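Local coordinates for protein glycoside hydrolase, family 11\:clostridium cellulosome enzyme, dockerin type i\:polysaccharide (PDB 2C79) that probably removes acetyl groups from xylan as a metal-dependent acetyl xylan esterase of the polysaccharide deacetylase (NodB homology) family, at residues 13-18 / 45-50; 64-69 / 84-89. One frame throughout, in Å; residues are numbered along the deposited sequence. Where two conformers were deposited one is given.

Contact 1: 13-18 / 45-50; sequences DGPDNV and DSTAAI. With CO (cobalt (II) ion), chain B.
The loop that leaves the end of strand 6-12 carries the DDGP of the first NodB motif (TFDDGP), and here it packs on the start of helix 48-56. Pro15 and Asn17 meet Ser46, Thr47 and Ile50. The polar centre of the contact is the carboxamide of Asn17: its ND2 donates to Ser46 O over 3.0 Å, and the N-H points well at the acceptor (158°). Ser46 O lies close to the plane of the amide, yet ND2 sits well above the plane of the Ser46 carbonyl, 59° out of it. With CG anti to its carbonyl carbon (chi1 -77°), Asn17 brings ND2 to the residues just before the helix, and its other branch, OD1, faces Ile50 in the first turn. There a water 2.7 Å from Asn17 OD1 accepts from Ile50 N at 3.0 Å, so a backbone N-H near the helix start is linked to the motif loop. OD1 also rests 3.4 Å from Ile50 CG2, a methyl against a carboxamide oxygen.

Beneath this polar layer the packing is apolar. Pro15, preceded by a cis peptide bond, crosses the Thr47 side chain at roughly a right angle, its CG 3.7 Å from Thr47 CB, and its CB lies 4.0 Å from Ile50 CG2. Thr47 OG1 is occupied elsewhere, hydrogen-bonded to the backbone of Arg42 and Asn44. Asp16, whose CB points away from the contact, caps helix 17-30: OD1 accepts from Leu19 N and weakly from Val18 N, while OD2 forms a salt bridge with Arg42. Ile50 also packs on Thr20, Ala21 and Leu24 of helix 17-30. At the far end of the loop, Asp13 OD1 binds the cobalt ion at 2.3 Å, and Asp13 OD2 accepts from one of the cobalt-bound waters at 2.9 Å.

Contact 2: 64-69 / 84-89; sequences HSWSYS and ADTNAV. With CO (cobalt (II) ion), chain B.
Thr86 OG1 sits where several backbone groups converge: it donates to Ser82 O one turn back in its own helix, while Trp66 N lies 3.1 Å from Thr86 OG1 at an angle too poor for a bond. Trp66 N is instead paired with Ser82 OG. Thr86 OG1 also reaches the edge of the indole, near its plane, 3.6 Å from Trp66 CE3. CG of Trp66 is anti to the backbone N (chi1 -174°), and with chi2 -106° the six-membered ring is brought against the helix. There Asp85 CB lies 3.6 Å from Trp66 CE3, the carboxylate standing 78° to the ring plane and its OD2 held by Lys81. Farther along the helix, Val89 CG2 approaches Trp66 CZ3 at 4.2 Å.

The 64-69 loop is braced by an ST turn, Ser67 N donating to Ser65 OG over 3.0 Å. At its start His64 NE2 binds the cobalt ion at 2.2 Å, and the rotation of the imidazole is fixed by ND1 bonding to Arg102 O. The contact thus joins the loop after strand 60-63 to the middle of helix 76-94, with the 40-41 backbone bonded to the loop alongside.

Contacts 1 and 2 have centres about 14 Å apart and each delivers one protein ligand to the same cobalt ion, Asp13 from contact 1 and His64 from contact 2. Asp13 OD1 and His64 NE2 lie 3.3 Å apart as neighbouring ligands, and four waters at 2.1 to 2.2 Å from the cobalt complete six positions, consistent with sites that a substrate could take. The two loops also touch directly: Asp13 O and Tyr68 OH, 3.2 Å apart, probably share a hydrogen bond. Arg42 ties them further: NE hydrogen-bonds to Tyr68 OH and NH1 forms a salt bridge with Asp16. In each contact the packing residues, Pro15 and Asn17 or Trp66, follow the metal ligand by two to four residues.

Contact 1: 13-18 / 45-50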
ATOM      1  N   ASP A  13      -3.907   5.556   0.779  1.00  5.11           N
ATOM      2  CA  ASP A  13      -4.614   6.811   1.017  1.00  5.48           C
ATOM      3  C   ASP A  13      -6.027   6.771   0.441  1.00  6.11           C
ATOM      4  O   ASP A  13      -6.717   7.788   0.387  1.00  7.44           O
ATOM      5  CB  ASP A  13      -3.834   7.987   0.426  1.00  5.52           C
ATOM      6  CG  ASP A  13      -2.951   8.674   1.451  1.00  6.72           C
ATOM      7  OD1 ASP A  13      -2.532   8.005   2.419  1.00  6.31           O
ATOM      8  OD2 ASP A  13      -2.678   9.881   1.289  1.00  8.92           O
ATOM      9  N   GLY A  14      -6.445   5.585   0.013  1.00  5.36           N
ATOM     10  CA  GLY A  14      -7.782   5.371  -0.498  1.00  6.12           C
ATOM     11  C   GLY A  14      -8.606   4.500   0.429  1.00  5.07           C
ATOM     12  O   GLY A  14      -8.209   4.258   1.577  1.00  5.93           O
ATOM     13  N   PRO A  15      -9.751   4.009  -0.046  1.00  5.72           N
ATOM     14  CA  PRO A  15     -10.216   4.060  -1.437  1.00  5.88           C
ATOM     15  C   PRO A  15     -10.927   5.343  -1.786  1.00  5.76           C
ATOM     16  O   PRO A  15     -11.635   5.938  -0.945  1.00  7.00           O
ATOM     17  CB  PRO A  15     -11.223   2.901  -1.494  1.00  6.89           C
ATOM     18  CG  PRO A  15     -11.828   2.862  -0.086  1.00  7.66           C
ATOM     19  CD  PRO A  15     -10.583   3.130   0.802  1.00  6.66           C
ATOM     20  N   ASP A  16     -10.825   5.691  -3.060  1.00  5.76           N
ATOM     21  CA  ASP A  16     -11.630   6.783  -3.622  1.00  6.17           C
ATOM     22  C   ASP A  16     -12.212   6.248  -4.914  1.00  6.24           C
ATOM     23  O   ASP A  16     -11.474   5.807  -5.796  1.00  6.00           O
ATOM     24  CB  ASP A  16     -10.715   7.997  -3.888  1.00  7.06           C
ATOM     25  CG  ASP A  16     -11.486   9.200  -4.431  1.00  8.06           C
ATOM     26  OD1 ASP A  16     -11.765   9.245  -5.644  1.00  9.36           O
ATOM     27  OD2 ASP A  16     -11.847  10.101  -3.634  1.00 12.81           O
ATOM     28  N   ASN A  17     -13.549   6.287  -5.036  1.00  5.71           N
ATOM     29  CA  ASN A  17     -14.165   5.664  -6.215  1.00  5.83           C
ATOM     30  C   ASN A  17     -13.573   6.161  -7.535  1.00  6.76           C
ATOM     31  O   ASN A  17     -13.388   5.376  -8.461  1.00  9.17           O
ATOM     32  CB  ASN A  17     -15.662   5.916  -6.239  1.00  6.37           C
ATOM     33  CG  ASN A  17     -16.418   5.011  -5.249  1.00  6.19           C
ATOM     34  OD1 ASN A  17     -16.031   3.842  -5.054  1.00  8.01           O
ATOM     35  ND2 ASN A  17     -17.462   5.532  -4.614  1.00  7.85           N
ATOM     36  N   VAL A  18     -13.268   7.453  -7.610  1.00  6.22           N
ATOM     37  CA  VAL A  18     -12.741   7.994  -8.865  1.00  6.85           C
ATOM     38  C   VAL A  18     -11.222   7.726  -8.957  1.00  7.08           C
ATOM     39  O   VAL A  18     -10.745   7.118  -9.936  1.00  7.69           O
ATOM     40  CB  VAL A  18     -13.037   9.494  -9.022  1.00  7.39           C
ATOM     41  CG1 VAL A  18     -12.351  10.025 -10.312  1.00  9.53           C
ATOM     42  CG2 VAL A  18     -14.615   9.731  -9.059  1.00  8.91           C
ATOM     43  N   ASP A  45     -20.235   1.964   2.507  1.00  9.35           N
ATOM     44  CA  ASP A  45     -21.071   1.347   1.500  1.00  7.61           C
ATOM     45  C   ASP A  45     -20.763   1.935   0.108  1.00  7.30           C
ATOM     46  O   ASP A  45     -20.856   1.229  -0.891  1.00  6.78           O
ATOM     47  CB  ASP A  45     -22.560   1.539   1.818  1.00  7.98           C
ATOM     48  CG  ASP A  45     -23.093   0.553   2.861  1.00 10.06           C
ATOM     49  OD1 ASP A  45     -22.334  -0.094   3.584  1.00 12.37           O
ATOM     50  OD2 ASP A  45     -24.331   0.467   2.950  1.00 16.07           O
ATOM     51  N   SER A  46     -20.437   3.257   0.069  0.50  8.53           N
ATOM     52  CA  SER A  46     -20.134   3.916  -1.203  0.50  8.55           C
ATOM     53  C   SER A  46     -18.900   3.336  -1.880  0.50  7.80           C
ATOM     54  O   SER A  46     -18.825   3.309  -3.118  0.50  8.28           O
ATOM     55  CB  SER A  46     -19.932   5.416  -1.007  0.50 10.15           C
ATOM     56  OG  SER A  46     -19.646   6.064  -2.243  0.50 11.02           O
ATOM     57  N   THR A  47     -17.934   2.894  -1.077  1.00  6.60           N
ATOM     58  CA  THR A  47     -16.678   2.361  -1.637  1.00  6.26           C
ATOM     59  C   THR A  47     -16.564   0.832  -1.501  1.00  5.97           C
ATOM     60  O   THR A  47     -15.538   0.252  -1.852  1.00  7.20           O
ATOM     61  CB  THR A  47     -15.436   3.024  -0.983  1.00  6.08           C
ATOM     62  OG1 THR A  47     -15.556   2.851   0.443  1.00  7.03           O
ATOM     63  CG2 THR A  47     -15.348   4.542  -1.374  1.00  7.14           C
ATOM     64  N   ALA A  48     -17.651   0.183  -1.115  1.00  6.75           N
ATOM     65  CA  ALA A  48     -17.627  -1.294  -0.949  1.00  6.43           C
ATOM     66  C   ALA A  48     -17.269  -2.012  -2.236  1.00  6.44           C
ATOM     67  O   ALA A  48     -16.432  -2.946  -2.216  1.00  8.22           O
ATOM     68  CB  ALA A  48     -18.989  -1.794  -0.475  1.00  7.90           C
ATOM     69  N   ALA A  49     -17.895  -1.601  -3.353  1.00  7.40           N
ATOM     70  CA  ALA A  49     -17.640  -2.324  -4.601  1.00  7.63           C
ATOM     71  C   ALA A  49     -16.177  -2.173  -5.059  1.00  7.14           C
ATOM     72  O   ALA A  49     -15.601  -3.127  -5.640  1.00  7.89           O
ATOM     73  CB  ALA A  49     -18.600  -1.929  -5.709  1.00  9.28           C
ATOM     74  N   ILE A  50     -15.585  -0.992  -4.867  1.00  6.24           N
ATOM     75  CA  ILE A  50     -14.234  -0.793  -5.384  1.00  6.40           C
ATOM     76  C   ILE A  50     -13.230  -1.523  -4.459  1.00  6.17           C
ATOM     77  O   ILE A  50     -12.212  -2.073  -4.930  1.00  6.22           O
ATOM     78  CB  ILE A  50     -13.848   0.707  -5.607  1.00  7.49           C
ATOM     79  CG1 ILE A  50     -12.562   0.800  -6.453  1.00  8.51           C
ATOM     80  CG2 ILE A  50     -13.675   1.495  -4.287  1.00  8.58           C
ATOM     81  CD1 ILE A  50     -12.300   2.182  -6.980  1.00 10.29           C
TER
HETATM   82 CO    CO B1685      -0.879   8.172   4.014  1.00  7.24          CO
HETATM   83  O   HOH W   1      -0.714  10.201   3.427  1.00  9.97           O
HETATM   84  O   HOH W   2     -17.368   1.467  -4.883  1.00  7.91           O
HETATM   85  O   HOH W   3      -2.028   8.970   5.555  1.00  9.78           O
HETATM   86  O   HOH W   4       0.927   8.470   5.318  1.00 10.19           O
HETATM   87  O   HOH W   5       0.627   7.703   2.655  1.00  9.07           O

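Contact 2: 64-69 / 84-89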
ATOM      1  N   HIS A  64      -4.020   1.178   6.699  1.00  4.81           N
ATOM      2  CA  HIS A  64      -3.299   2.463   6.816  1.00  4.82           C
ATOM      3  C   HIS A  64      -3.961   3.328   7.897  1.00  5.42           C
ATOM      4  O   HIS A  64      -3.888   4.563   7.853  1.00  6.44           O
ATOM      5  CB  HIS A  64      -3.247   3.177   5.446  1.00  5.61           C
ATOM      6  CG  HIS A  64      -2.283   4.329   5.345  1.00  5.87           C
ATOM      7  ND1 HIS A  64      -1.017   4.338   5.924  1.00  6.69           N
ATOM      8  CD2 HIS A  64      -2.359   5.469   4.600  1.00  7.29           C
ATOM      9  CE1 HIS A  64      -0.387   5.465   5.578  1.00  6.18           C
ATOM     10  NE2 HIS A  64      -1.177   6.167   4.772  1.00  6.11           N
ATOM     11  N   SER A  65      -4.616   2.680   8.859  1.00  4.75           N
ATOM     12  CA  SER A  65      -5.203   3.378  10.004  1.00  5.27           C
ATOM     13  C   SER A  65      -6.616   3.877   9.700  1.00  4.82           C
ATOM     14  O   SER A  65      -7.028   3.913   8.541  1.00  5.50           O
ATOM     15  CB  SER A  65      -4.313   4.545  10.436  1.00  6.84           C
ATOM     16  OG  SER A  65      -4.873   5.785  10.044  1.00  6.89           O
ATOM     17  N   TRP A  66      -7.357   4.262  10.738  1.00  5.51           N
ATOM     18  CA  TRP A  66      -8.696   4.810  10.537  1.00  5.73           C
ATOM     19  C   TRP A  66      -8.690   6.161   9.830  1.00  5.71           C
ATOM     20  O   TRP A  66      -9.656   6.519   9.139  1.00  6.21           O
ATOM     21  CB  TRP A  66      -9.388   4.960  11.895  1.00  6.31           C
ATOM     22  CG  TRP A  66     -10.829   5.393  11.773  1.00  6.77           C
ATOM     23  CD1 TRP A  66     -11.349   6.622  12.045  1.00  8.27           C
ATOM     24  CD2 TRP A  66     -11.917   4.601  11.258  1.00  7.75           C
ATOM     25  NE1 TRP A  66     -12.695   6.628  11.812  1.00  9.59           N
ATOM     26  CE2 TRP A  66     -13.077   5.414  11.295  1.00  8.13           C
ATOM     27  CE3 TRP A  66     -12.032   3.264  10.823  1.00  8.31           C
ATOM     28  CZ2 TRP A  66     -14.335   4.942  10.865  1.00 10.29           C
ATOM     29  CZ3 TRP A  66     -13.278   2.812  10.359  1.00 10.39           C
ATOM     30  CH2 TRP A  66     -14.409   3.660  10.387  1.00 11.89           C
ATOM     31  N   SER A  67      -7.598   6.919   9.991  1.00  6.63           N
ATOM     32  CA  SER A  67      -7.581   8.297   9.507  1.00  6.65           C
ATOM     33  C   SER A  67      -6.193   8.688   8.994  1.00  6.19           C
ATOM     34  O   SER A  67      -5.434   7.793   8.529  1.00  7.28           O
ATOM     35  CB  SER A  67      -8.093   9.291  10.580  1.00  8.23           C
ATOM     36  OG  SER A  67      -8.369  10.583   9.971  1.00  9.61           O
ATOM     37  N   TYR A  68      -5.902   9.984   9.039  1.00  6.90           N
ATOM     38  CA  TYR A  68      -4.682  10.512   8.431  1.00  6.80           C
ATOM     39  C   TYR A  68      -3.711  11.099   9.489  1.00  6.82           C
ATOM     40  O   TYR A  68      -2.780  11.840   9.156  1.00  8.74           O
ATOM     41  CB  TYR A  68      -5.040  11.574   7.370  1.00  8.32           C
ATOM     42  CG  TYR A  68      -5.804  10.962   6.244  1.00  6.96           C
ATOM     43  CD1 TYR A  68      -5.111  10.287   5.217  1.00  8.26           C
ATOM     44  CD2 TYR A  68      -7.210  10.932   6.249  1.00  8.59           C
ATOM     45  CE1 TYR A  68      -5.790   9.703   4.175  1.00  8.71           C
ATOM     46  CE2 TYR A  68      -7.914  10.287   5.155  1.00  8.91           C
ATOM     47  CZ  TYR A  68      -7.181   9.679   4.146  1.00  9.37           C
ATOM     48  OH  TYR A  68      -7.842   9.052   3.067  1.00 12.24           O
ATOM     49  N   SER A  69      -3.948  10.771  10.761  1.00  7.26           N
ATOM     50  CA  SER A  69      -3.138  11.313  11.876  1.00  8.15           C
ATOM     51  C   SER A  69      -1.927  10.413  12.146  1.00  7.70           C
ATOM     52  O   SER A  69      -2.047   9.188  12.196  1.00  8.26           O
ATOM     53  CB  SER A  69      -3.983  11.366  13.155  1.00  7.84           C
ATOM     54  OG  SER A  69      -5.013  12.320  13.008  1.00 11.11           O
ATOM     55  N   ALA A  84      -8.403  -1.663  14.744  1.00  8.09           N
ATOM     56  CA  ALA A  84      -9.509  -2.618  14.787  1.00  8.46           C
ATOM     57  C   ALA A  84     -10.673  -2.139  13.957  1.00  8.83           C
ATOM     58  O   ALA A  84     -11.283  -2.923  13.214  1.00 10.67           O
ATOM     59  CB  ALA A  84      -9.958  -2.886  16.221  1.00  8.81           C
ATOM     60  N   ASP A  85     -10.986  -0.862  14.063  1.00  7.59           N
ATOM     61  CA  ASP A  85     -12.130  -0.326  13.298  1.00  8.30           C
ATOM     62  C   ASP A  85     -11.859  -0.424  11.800  1.00  8.06           C
ATOM     63  O   ASP A  85     -12.799  -0.671  11.001  1.00  9.44           O
ATOM     64  CB  ASP A  85     -12.413   1.137  13.706  1.00  9.52           C
ATOM     65  CG  ASP A  85     -13.077   1.245  15.077  1.00 10.64           C
ATOM     66  OD1 ASP A  85     -13.354   0.194  15.724  1.00 13.14           O
ATOM     67  OD2 ASP A  85     -13.285   2.405  15.568  1.00 12.36           O
ATOM     68  N   THR A  86     -10.591  -0.185  11.399  1.00  7.39           N
ATOM     69  CA  THR A  86     -10.231  -0.294   9.983  1.00  6.95           C
ATOM     70  C   THR A  86     -10.323  -1.753   9.526  1.00  7.12           C
ATOM     71  O   THR A  86     -10.877  -2.046   8.448  1.00  8.35           O
ATOM     72  CB  THR A  86      -8.821   0.297   9.785  1.00  7.17           C
ATOM     73  OG1 THR A  86      -8.894   1.682  10.177  1.00  6.74           O
ATOM     74  CG2 THR A  86      -8.428   0.248   8.282  1.00  6.87           C
ATOM     75  N   ASN A  87      -9.768  -2.670  10.319  1.00  6.86           N
ATOM     76  CA  ASN A  87      -9.915  -4.083   9.968  1.00  7.77           C
ATOM     77  C   ASN A  87     -11.386  -4.504   9.816  1.00  8.75           C
ATOM     78  O   ASN A  87     -11.721  -5.288   8.930  1.00  9.77           O
ATOM     79  CB  ASN A  87      -9.265  -4.959  11.043  1.00  8.64           C
ATOM     80  CG  ASN A  87      -7.747  -4.970  10.982  1.00 10.09           C
ATOM     81  OD1 ASN A  87      -7.145  -4.561   9.994  1.00 10.17           O
ATOM     82  ND2 ASN A  87      -7.117  -5.441  12.065  1.00 11.56           N
ATOM     83  N   ALA A  88     -12.254  -4.008  10.695  1.00  8.94           N
ATOM     84  CA  ALA A  88     -13.661  -4.453  10.680  1.00  9.95           C
ATOM     85  C   ALA A  88     -14.339  -4.024   9.368  1.00  9.66           C
ATOM     86  O   ALA A  88     -15.153  -4.798   8.788  1.00 10.77           O
ATOM     87  CB  ALA A  88     -14.417  -3.870  11.856  1.00 10.62           C
ATOM     88  N   VAL A  89     -14.060  -2.813   8.885  1.00  8.96           N
ATOM     89  CA  VAL A  89     -14.729  -2.384   7.644  1.00  9.11           C
ATOM     90  C   VAL A  89     -14.138  -3.085   6.442  1.00  9.23           C
ATOM     91  O   VAL A  89     -14.882  -3.423   5.495  1.00  8.22           O
ATOM     92  CB  VAL A  89     -14.782  -0.848   7.449  1.00 10.41           C
ATOM     93  CG1 VAL A  89     -15.749  -0.207   8.442  1.00 13.36           C
ATOM     94  CG2 VAL A  89     -13.399  -0.187   7.493  1.00  8.84           C
TER
HETATM   95 CO    CO B1685      -0.879   8.172   4.014  1.00  7.24          CO
HETATM   96  O   HOH W   1      -0.714  10.201   3.427  1.00  9.97           O
HETATM   97  O   HOH W   3      -2.028   8.970   5.555  1.00  9.78           O
HETATM   98  O   HOH W   4       0.927   8.470   5.318  1.00 10.19           O
HETATM   99  O   HOH W   5       0.627   7.703   2.655  1.00  9.07           O